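Local coordinates for protein CD160 antigen (Homo sapiens, PDB 6NGG) that serves as an immune-cell receptor for TNFRSF14 and for classical and non-classical MHC class I molecules, delivering stimulatory or inhibitory signals to regulate immune-cell activation and differentiation, at residues T13-H23 against I66-V77; M1-S9 against C87-L98. The protein carries 1 engineered substitution. All blocks are in the same frame, centred on the assembly; numbering follows the deposited sequence.

Contact 1 of 2, residues T13-H23 against I66-V77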
loop_
_atom_site.group_PDB
_atom_site.type_symbol
_atom_site.label_atom_id
_atom_site.label_comp_id
_atom_site.label_asym_id
_atom_site.label_seq_id
_atom_site.Cartn_x
_atom_site.Cartn_y
_atom_site.Cartn_z
ATOM N N THR A 13 -13.203 -15.180 -1.196
ATOM C CA THR A 13 -13.744 -14.034 -0.520
ATOM C C THR A 13 -12.684 -12.975 -0.124
ATOM O O THR A 13 -12.972 -11.888 0.400
ATOM C CB THR A 13 -14.575 -14.579 0.655
ATOM O OG1 THR A 13 -15.698 -13.725 0.873
ATOM C CG2 THR A 13 -13.765 -14.692 1.916
ATOM N N ARG A 14 -11.447 -13.282 -0.426
ATOM C CA ARG A 14 -10.304 -12.494 0.029
ATOM C C ARG A 14 -9.904 -11.450 -1.060
ATOM O O ARG A 14 -9.829 -11.790 -2.254
ATOM C CB ARG A 14 -9.181 -13.511 0.342
ATOM C CG ARG A 14 -7.796 -12.967 0.355
ATOM C CD ARG A 14 -6.833 -14.076 0.728
ATOM N NE ARG A 14 -5.497 -13.533 0.539
ATOM C CZ ARG A 14 -4.379 -13.954 1.124
ATOM N NH1 ARG A 14 -4.381 -15.005 1.994
ATOM N NH2 ARG A 14 -3.256 -13.308 0.814
ATOM N N LEU A 15 -9.586 -10.233 -0.617
ATOM C CA LEU A 15 -9.117 -9.132 -1.468
ATOM C C LEU A 15 -7.780 -8.646 -0.944
ATOM O O LEU A 15 -7.623 -8.361 0.276
ATOM C CB LEU A 15 -10.073 -7.982 -1.366
ATOM C CG LEU A 15 -9.727 -6.722 -2.204
ATOM C CD1 LEU A 15 -9.567 -6.993 -3.650
ATOM C CD2 LEU A 15 -10.817 -5.698 -1.947
ATOM N N ASN A 16 -6.798 -8.588 -1.822
ATOM C CA ASN A 16 -5.497 -8.077 -1.422
ATOM C C ASN A 16 -5.228 -6.693 -2.028
ATOM O O ASN A 16 -5.332 -6.549 -3.263
ATOM C CB ASN A 16 -4.430 -9.063 -1.908
ATOM C CG ASN A 16 -4.707 -10.480 -1.496
ATOM O OD1 ASN A 16 -4.794 -10.776 -0.325
ATOM N ND2 ASN A 16 -4.883 -11.377 -2.499
ATOM N N LEU A 17 -4.859 -5.711 -1.231
ATOM C CA LEU A 17 -4.582 -4.357 -1.723
ATOM C C LEU A 17 -3.076 -4.213 -1.681
ATOM O O LEU A 17 -2.449 -4.468 -0.635
ATOM C CB LEU A 17 -5.263 -3.302 -0.873
ATOM C CG LEU A 17 -6.798 -3.359 -0.814
ATOM C CD1 LEU A 17 -7.385 -2.218 0.033
ATOM C CD2 LEU A 17 -7.445 -3.438 -2.178
ATOM N N ILE A 18 -2.480 -3.853 -2.806
ATOM C CA ILE A 18 -1.023 -3.906 -3.004
ATOM C C ILE A 18 -0.424 -2.527 -3.361
ATOM O O ILE A 18 -0.802 -1.877 -4.324
ATOM C CB ILE A 18 -0.662 -4.964 -4.044
ATOM C CG1 ILE A 18 -1.366 -6.331 -3.708
ATOM C CG2 ILE A 18 0.834 -5.107 -4.204
ATOM C CD1 ILE A 18 -1.492 -7.301 -4.853
ATOM N N CYS A 19 0.548 -2.111 -2.576
ATOM C CA CYS A 19 1.316 -0.896 -2.811
ATOM C C CYS A 19 2.788 -1.267 -3.157
ATOM O O CYS A 19 3.358 -2.089 -2.459
ATOM C CB CYS A 19 1.353 -0.108 -1.560
ATOM S SG CYS A 19 -0.217 0.402 -0.824
ATOM N N THR A 20 3.353 -0.643 -4.201
ATOM C CA THR A 20 4.682 -0.972 -4.711
ATOM C C THR A 20 5.443 0.297 -4.928
ATOM O O THR A 20 4.995 1.198 -5.677
ATOM C CB THR A 20 4.621 -1.769 -6.001
ATOM O OG1 THR A 20 3.736 -2.811 -5.809
ATOM C CG2 THR A 20 5.967 -2.343 -6.359
ATOM N N VAL A 21 6.478 0.445 -4.153
ATOM C CA VAL A 21 7.442 1.501 -4.348
ATOM C C VAL A 21 8.536 1.025 -5.281
ATOM O O VAL A 21 9.123 0.014 -5.055
ATOM C CB VAL A 21 8.100 1.914 -3.000
ATOM C CG1 VAL A 21 9.134 2.992 -3.216
ATOM C CG2 VAL A 21 7.059 2.324 -1.978
ATOM N N TRP A 22 8.798 1.820 -6.294
ATOM C CA TRP A 22 9.858 1.596 -7.245
ATOM C C TRP A 22 11.019 2.531 -6.907
ATOM O O TRP A 22 10.823 3.713 -6.524
ATOM C CB TRP A 22 9.387 1.859 -8.666
ATOM C CG TRP A 22 8.228 0.930 -8.998
ATOM C CD1 TRP A 22 6.926 1.106 -8.679
ATOM C CD2 TRP A 22 8.327 -0.326 -9.636
ATOM N NE1 TRP A 22 6.176 0.032 -9.090
ATOM C CE2 TRP A 22 7.019 -0.879 -9.671
ATOM C CE3 TRP A 22 9.412 -1.115 -10.079
ATOM C CZ2 TRP A 22 6.754 -2.179 -10.179
ATOM C CZ3 TRP A 22 9.148 -2.399 -10.602
ATOM C CH2 TRP A 22 7.819 -2.892 -10.686
ATOM N N HIS A 23 12.205 1.970 -7.003
ATOM C CA HIS A 23 13.414 2.640 -6.557
ATOM C C HIS A 23 14.621 2.063 -7.250
ATOM O O HIS A 23 14.584 0.989 -7.738
ATOM C CB HIS A 23 13.551 2.462 -5.052
ATOM C CG HIS A 23 13.430 1.051 -4.553
ATOM N ND1 HIS A 23 14.442 0.131 -4.658
ATOM C CD2 HIS A 23 12.453 0.453 -3.821
ATOM C CE1 HIS A 23 14.067 -1.005 -4.085
ATOM N NE2 HIS A 23 12.878 -0.809 -3.527
ATOM N N ILE A 66 14.471 -3.573 -7.841
ATOM C CA ILE A 66 14.140 -2.131 -7.968
ATOM C C ILE A 66 12.768 -1.810 -7.395
ATOM O O ILE A 66 12.159 -0.813 -7.801
ATOM C CB ILE A 66 14.130 -1.677 -9.462
ATOM C CG1 ILE A 66 13.161 -2.594 -10.261
ATOM C CG2 ILE A 66 15.535 -1.688 -10.090
ATOM C CD1 ILE A 66 12.808 -2.014 -11.616
ATOM N N SER A 67 12.252 -2.669 -6.510
ATOM C CA SER A 67 10.958 -2.456 -5.923
ATOM C C SER A 67 10.724 -3.079 -4.531
ATOM O O SER A 67 11.365 -3.984 -4.092
ATOM C CB SER A 67 9.850 -2.958 -6.911
ATOM O OG SER A 67 9.914 -4.381 -6.979
ATOM N N SER A 68 9.733 -2.537 -3.858
ATOM C CA SER A 68 9.369 -3.034 -2.541
ATOM C C SER A 68 7.865 -3.051 -2.439
ATOM O O SER A 68 7.236 -2.019 -2.779
ATOM C CB SER A 68 9.918 -2.059 -1.497
ATOM O OG SER A 68 11.347 -2.089 -1.392
ATOM N N GLN A 69 7.304 -4.110 -1.834
ATOM C CA GLN A 69 5.875 -4.281 -1.843
ATOM C C GLN A 69 5.270 -4.346 -0.464
ATOM O O GLN A 69 5.851 -4.978 0.428
ATOM C CB GLN A 69 5.513 -5.523 -2.615
ATOM C CG GLN A 69 4.034 -5.681 -2.858
ATOM C CD GLN A 69 3.731 -7.066 -3.383
ATOM O OE1 GLN A 69 3.882 -7.331 -4.590
ATOM N NE2 GLN A 69 3.282 -7.961 -2.487
ATOM N N LEU A 70 4.109 -3.707 -0.323
ATOM C CA LEU A 70 3.230 -3.859 0.875
ATOM C C LEU A 70 1.890 -4.440 0.457
ATOM O O LEU A 70 1.267 -3.965 -0.494
ATOM C CB LEU A 70 3.007 -2.563 1.559
ATOM C CG LEU A 70 1.845 -2.420 2.560
ATOM C CD1 LEU A 70 2.130 -3.319 3.712
ATOM C CD2 LEU A 70 1.753 -1.034 3.082
ATOM N N MET A 71 1.438 -5.480 1.156
ATOM C CA MET A 71 0.126 -6.115 0.803
ATOM C C MET A 71 -0.741 -6.118 2.055
ATOM O O MET A 71 -0.255 -6.524 3.157
ATOM C CB MET A 71 0.296 -7.502 0.183
ATOM C CG MET A 71 -1.024 -8.258 -0.040
ATOM S SD MET A 71 -0.876 -9.956 -0.652
ATOM C CE MET A 71 -0.136 -9.510 -2.154
ATOM N N PHE A 72 -1.911 -5.482 1.943
ATOM C CA PHE A 72 -2.904 -5.486 2.989
ATOM C C PHE A 72 -3.998 -6.466 2.566
ATOM O O PHE A 72 -4.573 -6.324 1.483
ATOM C CB PHE A 72 -3.449 -4.100 3.178
ATOM C CG PHE A 72 -4.565 -4.020 4.157
ATOM C CD1 PHE A 72 -4.328 -4.263 5.501
ATOM C CD2 PHE A 72 -5.848 -3.639 3.748
ATOM C CE1 PHE A 72 -5.335 -4.143 6.445
ATOM C CE2 PHE A 72 -6.863 -3.545 4.700
ATOM C CZ PHE A 72 -6.614 -3.845 6.032
ATOM N N THR A 73 -4.297 -7.449 3.408
ATOM C CA THR A 73 -5.273 -8.473 3.049
ATOM C C THR A 73 -6.564 -8.307 3.853
ATOM O O THR A 73 -6.512 -8.095 5.056
ATOM C CB THR A 73 -4.702 -9.896 3.171
ATOM O OG1 THR A 73 -3.593 -10.053 2.252
ATOM C CG2 THR A 73 -5.796 -10.957 2.764
ATOM N N ILE A 74 -7.690 -8.291 3.142
ATOM C CA ILE A 74 -9.024 -8.302 3.697
ATOM C C ILE A 74 -9.565 -9.750 3.487
ATOM O O ILE A 74 -9.760 -10.183 2.392
ATOM C CB ILE A 74 -9.901 -7.263 3.018
ATOM C CG1 ILE A 74 -9.368 -5.851 3.239
ATOM C CG2 ILE A 74 -11.329 -7.337 3.501
ATOM C CD1 ILE A 74 -9.840 -4.862 2.203
ATOM N N SER A 75 -9.808 -10.488 4.559
ATOM C CA SER A 75 -10.223 -11.918 4.405
ATOM C C SER A 75 -11.654 -12.060 3.832
ATOM O O SER A 75 -11.939 -12.967 3.090
ATOM C CB SER A 75 -10.160 -12.614 5.773
ATOM O OG SER A 75 -8.840 -12.508 6.280
ATOM N N GLN A 76 -12.538 -11.165 4.236
ATOM C CA GLN A 76 -13.877 -11.063 3.763
ATOM C C GLN A 76 -14.233 -9.569 3.693
ATOM O O GLN A 76 -14.133 -8.823 4.719
ATOM C CB GLN A 76 -14.798 -11.735 4.801
ATOM C CG GLN A 76 -16.296 -11.495 4.586
ATOM C CD GLN A 76 -16.929 -12.546 3.716
ATOM O OE1 GLN A 76 -17.000 -13.716 4.116
ATOM N NE2 GLN A 76 -17.396 -12.157 2.528
ATOM N N VAL A 77 -14.647 -9.111 2.545
ATOM C CA VAL A 77 -14.983 -7.700 2.385
ATOM C C VAL A 77 -16.363 -7.429 3.025
ATOM O O VAL A 77 -17.328 -8.068 2.701
ATOM C CB VAL A 77 -14.957 -7.268 0.901
ATOM C CG1 VAL A 77 -15.300 -5.797 0.703
ATOM C CG2 VAL A 77 -13.542 -7.444 0.346
#

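Contact 2 of 2, residues M1-S9 against C87-L98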
loop_
_atom_site.group_PDB
_atom_site.type_symbol
_atom_site.label_atom_id
_atom_site.label_comp_id
_atom_site.label_asym_id
_atom_site.label_seq_id
_atom_site.Cartn_x
_atom_site.Cartn_y
_atom_site.Cartn_z
ATOM N N MET A 1 13.518 6.116 -3.885
ATOM C CA MET A 1 12.085 6.062 -4.147
ATOM C C MET A 1 11.796 6.956 -5.310
ATOM O O MET A 1 12.039 8.142 -5.203
ATOM C CB MET A 1 11.247 6.645 -2.978
ATOM C CG MET A 1 11.379 6.022 -1.620
ATOM S SD MET A 1 9.862 6.403 -0.650
ATOM C CE MET A 1 9.971 8.089 -0.178
ATOM N N ILE A 2 11.205 6.430 -6.379
ATOM C CA ILE A 2 10.781 7.256 -7.493
ATOM C C ILE A 2 9.312 7.473 -7.456
ATOM O O ILE A 2 8.862 8.588 -7.575
ATOM C CB ILE A 2 11.030 6.600 -8.897
ATOM C CG1 ILE A 2 12.363 5.872 -8.971
ATOM C CG2 ILE A 2 10.920 7.668 -10.008
ATOM C CD1 ILE A 2 13.571 6.688 -8.567
ATOM N N ASN A 3 8.534 6.373 -7.383
ATOM C CA ASN A 3 7.080 6.445 -7.531
ATOM C C ASN A 3 6.426 5.209 -6.852
ATOM O O ASN A 3 7.079 4.240 -6.640
ATOM C CB ASN A 3 6.668 6.467 -9.008
ATOM C CG ASN A 3 6.988 5.176 -9.722
ATOM O OD1 ASN A 3 8.157 4.810 -9.853
ATOM N ND2 ASN A 3 5.983 4.494 -10.217
ATOM N N ILE A 4 5.156 5.298 -6.555
ATOM C CA ILE A 4 4.375 4.217 -5.897
ATOM C C ILE A 4 3.263 3.805 -6.805
ATOM O O ILE A 4 2.580 4.673 -7.280
ATOM C CB ILE A 4 3.710 4.689 -4.590
ATOM C CG1 ILE A 4 4.680 5.403 -3.703
ATOM C CG2 ILE A 4 3.157 3.480 -3.842
ATOM C CD1 ILE A 4 4.092 5.697 -2.322
ATOM N N THR A 5 3.101 2.506 -7.091
ATOM C CA THR A 5 2.026 2.023 -7.892
ATOM C C THR A 5 1.076 1.224 -7.017
ATOM O O THR A 5 1.483 0.671 -5.967
ATOM C CB THR A 5 2.515 1.164 -9.062
ATOM O OG1 THR A 5 3.271 0.056 -8.591
ATOM C CG2 THR A 5 3.352 1.993 -9.966
ATOM N N SER A 6 -0.160 1.165 -7.443
ATOM C CA SER A 6 -1.235 0.520 -6.675
ATOM C C SER A 6 -1.901 -0.569 -7.480
ATOM O O SER A 6 -2.073 -0.444 -8.686
ATOM C CB SER A 6 -2.271 1.515 -6.316
ATOM O OG SER A 6 -1.657 2.439 -5.484
ATOM N N SER A 7 -2.193 -1.671 -6.828
ATOM C CA SER A 7 -2.880 -2.756 -7.478
ATOM C C SER A 7 -3.701 -3.607 -6.499
ATOM O O SER A 7 -3.720 -3.373 -5.272
ATOM C CB SER A 7 -1.854 -3.616 -8.230
ATOM O OG SER A 7 -0.916 -4.176 -7.348
ATOM N N ALA A 8 -4.403 -4.600 -7.043
ATOM C CA ALA A 8 -5.285 -5.440 -6.227
ATOM C C ALA A 8 -5.413 -6.802 -6.875
ATOM O O ALA A 8 -5.285 -6.876 -8.078
ATOM C CB ALA A 8 -6.615 -4.759 -6.116
ATOM N N SER A 9 -5.507 -7.877 -6.071
ATOM C CA SER A 9 -5.747 -9.219 -6.522
ATOM C C SER A 9 -6.808 -9.817 -5.566
ATOM O O SER A 9 -7.017 -9.296 -4.456
ATOM C CB SER A 9 -4.436 -10.065 -6.524
ATOM O OG SER A 9 -4.023 -10.342 -5.190
ATOM N N CYS A 87 -2.077 4.464 -1.091
ATOM C CA CYS A 87 -0.717 3.977 -0.766
ATOM C C CYS A 87 0.208 5.195 -0.615
ATOM O O CYS A 87 0.246 6.071 -1.505
ATOM C CB CYS A 87 -0.161 3.139 -1.924
ATOM S SG CYS A 87 -1.032 1.561 -2.249
ATOM N N CYS A 88 1.034 5.194 0.443
ATOM C CA CYS A 88 2.026 6.224 0.650
ATOM C C CYS A 88 3.364 5.655 1.110
ATOM O O CYS A 88 3.462 4.517 1.576
ATOM C CB CYS A 88 1.454 7.224 1.682
ATOM S SG CYS A 88 0.033 8.139 0.972
ATOM N N ALA A 89 4.413 6.442 0.974
ATOM C CA ALA A 89 5.689 6.057 1.591
ATOM C C ALA A 89 6.471 7.274 2.010
ATOM O O ALA A 89 6.336 8.355 1.398
ATOM C CB ALA A 89 6.486 5.131 0.679
ATOM N N ARG A 90 7.317 7.090 3.013
ATOM C CA ARG A 90 8.043 8.149 3.617
ATOM C C ARG A 90 9.452 7.755 3.957
ATOM O O ARG A 90 9.664 6.733 4.614
ATOM C CB ARG A 90 7.317 8.639 4.890
ATOM C CG ARG A 90 8.031 9.873 5.420
ATOM C CD ARG A 90 7.487 10.414 6.715
ATOM N NE ARG A 90 7.655 9.387 7.737
ATOM C CZ ARG A 90 6.827 9.201 8.760
ATOM N NH1 ARG A 90 5.763 10.010 8.931
ATOM N NH2 ARG A 90 7.073 8.202 9.615
ATOM N N SER A 91 10.434 8.538 3.533
ATOM C CA SER A 91 11.802 8.274 3.979
ATOM C C SER A 91 12.124 9.041 5.270
ATOM O O SER A 91 11.951 10.268 5.329
ATOM C CB SER A 91 12.776 8.668 2.892
ATOM O OG SER A 91 12.834 10.074 2.904
ATOM N N GLN A 92 12.627 8.348 6.274
ATOM C CA GLN A 92 12.967 8.981 7.562
ATOM C C GLN A 92 13.938 10.144 7.378
ATOM O O GLN A 92 13.609 11.285 7.619
ATOM C CB GLN A 92 13.541 7.939 8.529
ATOM C CG GLN A 92 13.850 8.465 9.934
ATOM C CD GLN A 92 12.618 9.011 10.661
ATOM O OE1 GLN A 92 11.483 8.577 10.395
ATOM N NE2 GLN A 92 12.836 9.963 11.592
ATOM N N LYS A 93 15.093 9.833 6.835
ATOM C CA LYS A 93 16.235 10.738 6.799
ATOM C C LYS A 93 16.005 12.052 6.044
ATOM O O LYS A 93 16.350 13.140 6.528
ATOM C CB LYS A 93 17.377 9.983 6.147
ATOM C CG LYS A 93 18.629 10.774 5.883
ATOM C CD LYS A 93 19.084 11.511 7.131
ATOM C CE LYS A 93 20.568 11.796 7.089
ATOM N NZ LYS A 93 20.891 12.610 5.902
ATOM N N SER A 94 15.501 11.941 4.825
ATOM C CA SER A 94 15.383 13.067 3.929
ATOM C C SER A 94 14.027 13.747 4.039
ATOM O O SER A 94 13.845 14.824 3.472
ATOM C CB SER A 94 15.618 12.575 2.495
ATOM O OG SER A 94 14.494 11.789 2.102
ATOM N N GLY A 95 13.050 13.123 4.693
ATOM C CA GLY A 95 11.736 13.723 4.840
ATOM C C GLY A 95 10.733 13.522 3.685
ATOM O O GLY A 95 9.542 13.794 3.824
ATOM N N ILE A 96 11.195 13.022 2.575
ATOM C CA ILE A 96 10.354 12.945 1.377
ATOM C C ILE A 96 9.197 11.946 1.456
ATOM O O ILE A 96 9.344 10.859 2.007
ATOM C CB ILE A 96 11.186 12.601 0.146
ATOM C CG1 ILE A 96 12.139 13.763 -0.153
ATOM C CG2 ILE A 96 10.280 12.376 -1.053
ATOM C CD1 ILE A 96 13.342 13.327 -0.952
ATOM N N ARG A 97 8.064 12.328 0.867
ATOM C CA ARG A 97 6.881 11.514 0.814
ATOM C C ARG A 97 6.651 11.178 -0.650
ATOM O O ARG A 97 7.010 11.935 -1.554
ATOM C CB ARG A 97 5.661 12.293 1.363
ATOM C CG ARG A 97 5.052 13.180 0.247
ATOM C CD ARG A 97 3.717 13.914 0.438
ATOM N NE ARG A 97 3.752 15.185 -0.330
ATOM C CZ ARG A 97 2.696 15.936 -0.685
ATOM N NH1 ARG A 97 1.442 15.571 -0.366
ATOM N NH2 ARG A 97 2.902 17.081 -1.363
ATOM N N LEU A 98 6.057 10.041 -0.919
ATOM C CA LEU A 98 5.488 9.774 -2.231
ATOM C C LEU A 98 4.046 9.315 -1.962
ATOM O O LEU A 98 3.761 8.721 -0.921
ATOM C CB LEU A 98 6.257 8.700 -3.025
ATOM C CG LEU A 98 7.684 9.030 -3.525
ATOM C CD1 LEU A 98 8.274 7.776 -4.129
ATOM C CD2 LEU A 98 7.589 10.168 -4.504
HETATM O O HOH W 1 -2.514 4.518 -3.908
#

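Contact 1 of 2, residues T13-H23 against I66-V77
T73 and N16 project together from the sheet at a non-hydrogen-bonded pair of two antiparallel strands, and T73 OG1 donates to N16 OD1 at 2.9 Å. That oxygen is gripped three times: R14 also reaches it side-on, NE in the carbonyl plane on a lone pair and NH2 from above that plane. The extended R14 chain lays one guanidinium face over T73 CG2, 3.4 Å from R14 NE. On this same outer face I18 CD1 lies 3.7 Å from M71 CE, and the W22 six-membered ring receives S67 CB over its face in a CH-pi contact, 3.9 Å from the centroid. H23 lays a ring face over I66 C and S67 N, chi1 51° setting CG between backbone N and carbonyl carbon; its NE2 and S68 OG share a hydrogen bond of 2.9 Å, and R56 binds the same hydroxyl. The four hydrogen-bonded pairs, L15-I74, L17-F72, C19-L70 and V21-S68, carry two N-H...O bonds each. This is the B-E pairing of an Ig domain, B holding C19 of the disulfide. Strand 14-22 is the middle of three, between 67-74 and 3-11, while 31-37 and 50-52 pack against the inward face.

Contact 2 of 2, residues M1-S9 against C87-L98
I4 packs against C87, A89 and L98 where the two sheets of an immunoglobulin beta-sandwich face each other, and it shows how one branched side chain can fill the space between layers that share no direct hydrogen bond here. Its CB directs two branches into the interface. CG2, anti to the backbone N, leans at 3.8 Å on C87 CB, of the cysteine disulfide-bonded to C19. CG1 takes the other direction and lies against L98 CB at 3.7 Å. Beyond it, CD1 reaches the backbone of the opposite hairpin, 3.4 Å from A89 N and 3.3 Å from L98 O. Those two atoms are already bonded to each other, so the methyl sits over a satisfied peptide pair, with A89 CB also beside it.

M1 continues the apolar seam toward the chain's N terminus. The side chains of M1 and L98 run antiparallel alongside one another, M1 CB pressed to 3.4 Å from L98 CD1, a close carbon contact. Farther out, M1 SD rests on A89 CB, and the bend at chi3 (-74°) turns CE toward I96 O and S91 N, the pair bonded near the hairpin turn. F31 also touches this methionine, adding a residue of strand 31-37 to its surroundings.

At the other end the contact becomes polar. S6 OG lies 3.4 Å from C87 SG, and a water joins the layers there: it accepts from C87 N at 2.9 Å and shares a hydrogen bond of 2.7 Å with S6 OG.

Contact 1 is pairing within a sheet, whereas contact 2 is packing between sheets; together they illustrate two ways in which the sandwich is held. Their centres lie about 13 Å apart. The covalent join is the disulfide, C19 SG to C87 SG at 2.0 Å, which ties strand 14-22 of contact 1 to strand 83-91 of contact 2. Strands 14-22 and 3-11 are also neighbours in one sheet, with a probable hydrogen bond of 2.7 Å between T5 N and T20 O, and I4 CG2 packs 3.5 Å from the same T20 O. Both segments of contact 1 fall between those of contact 2 in the sequence.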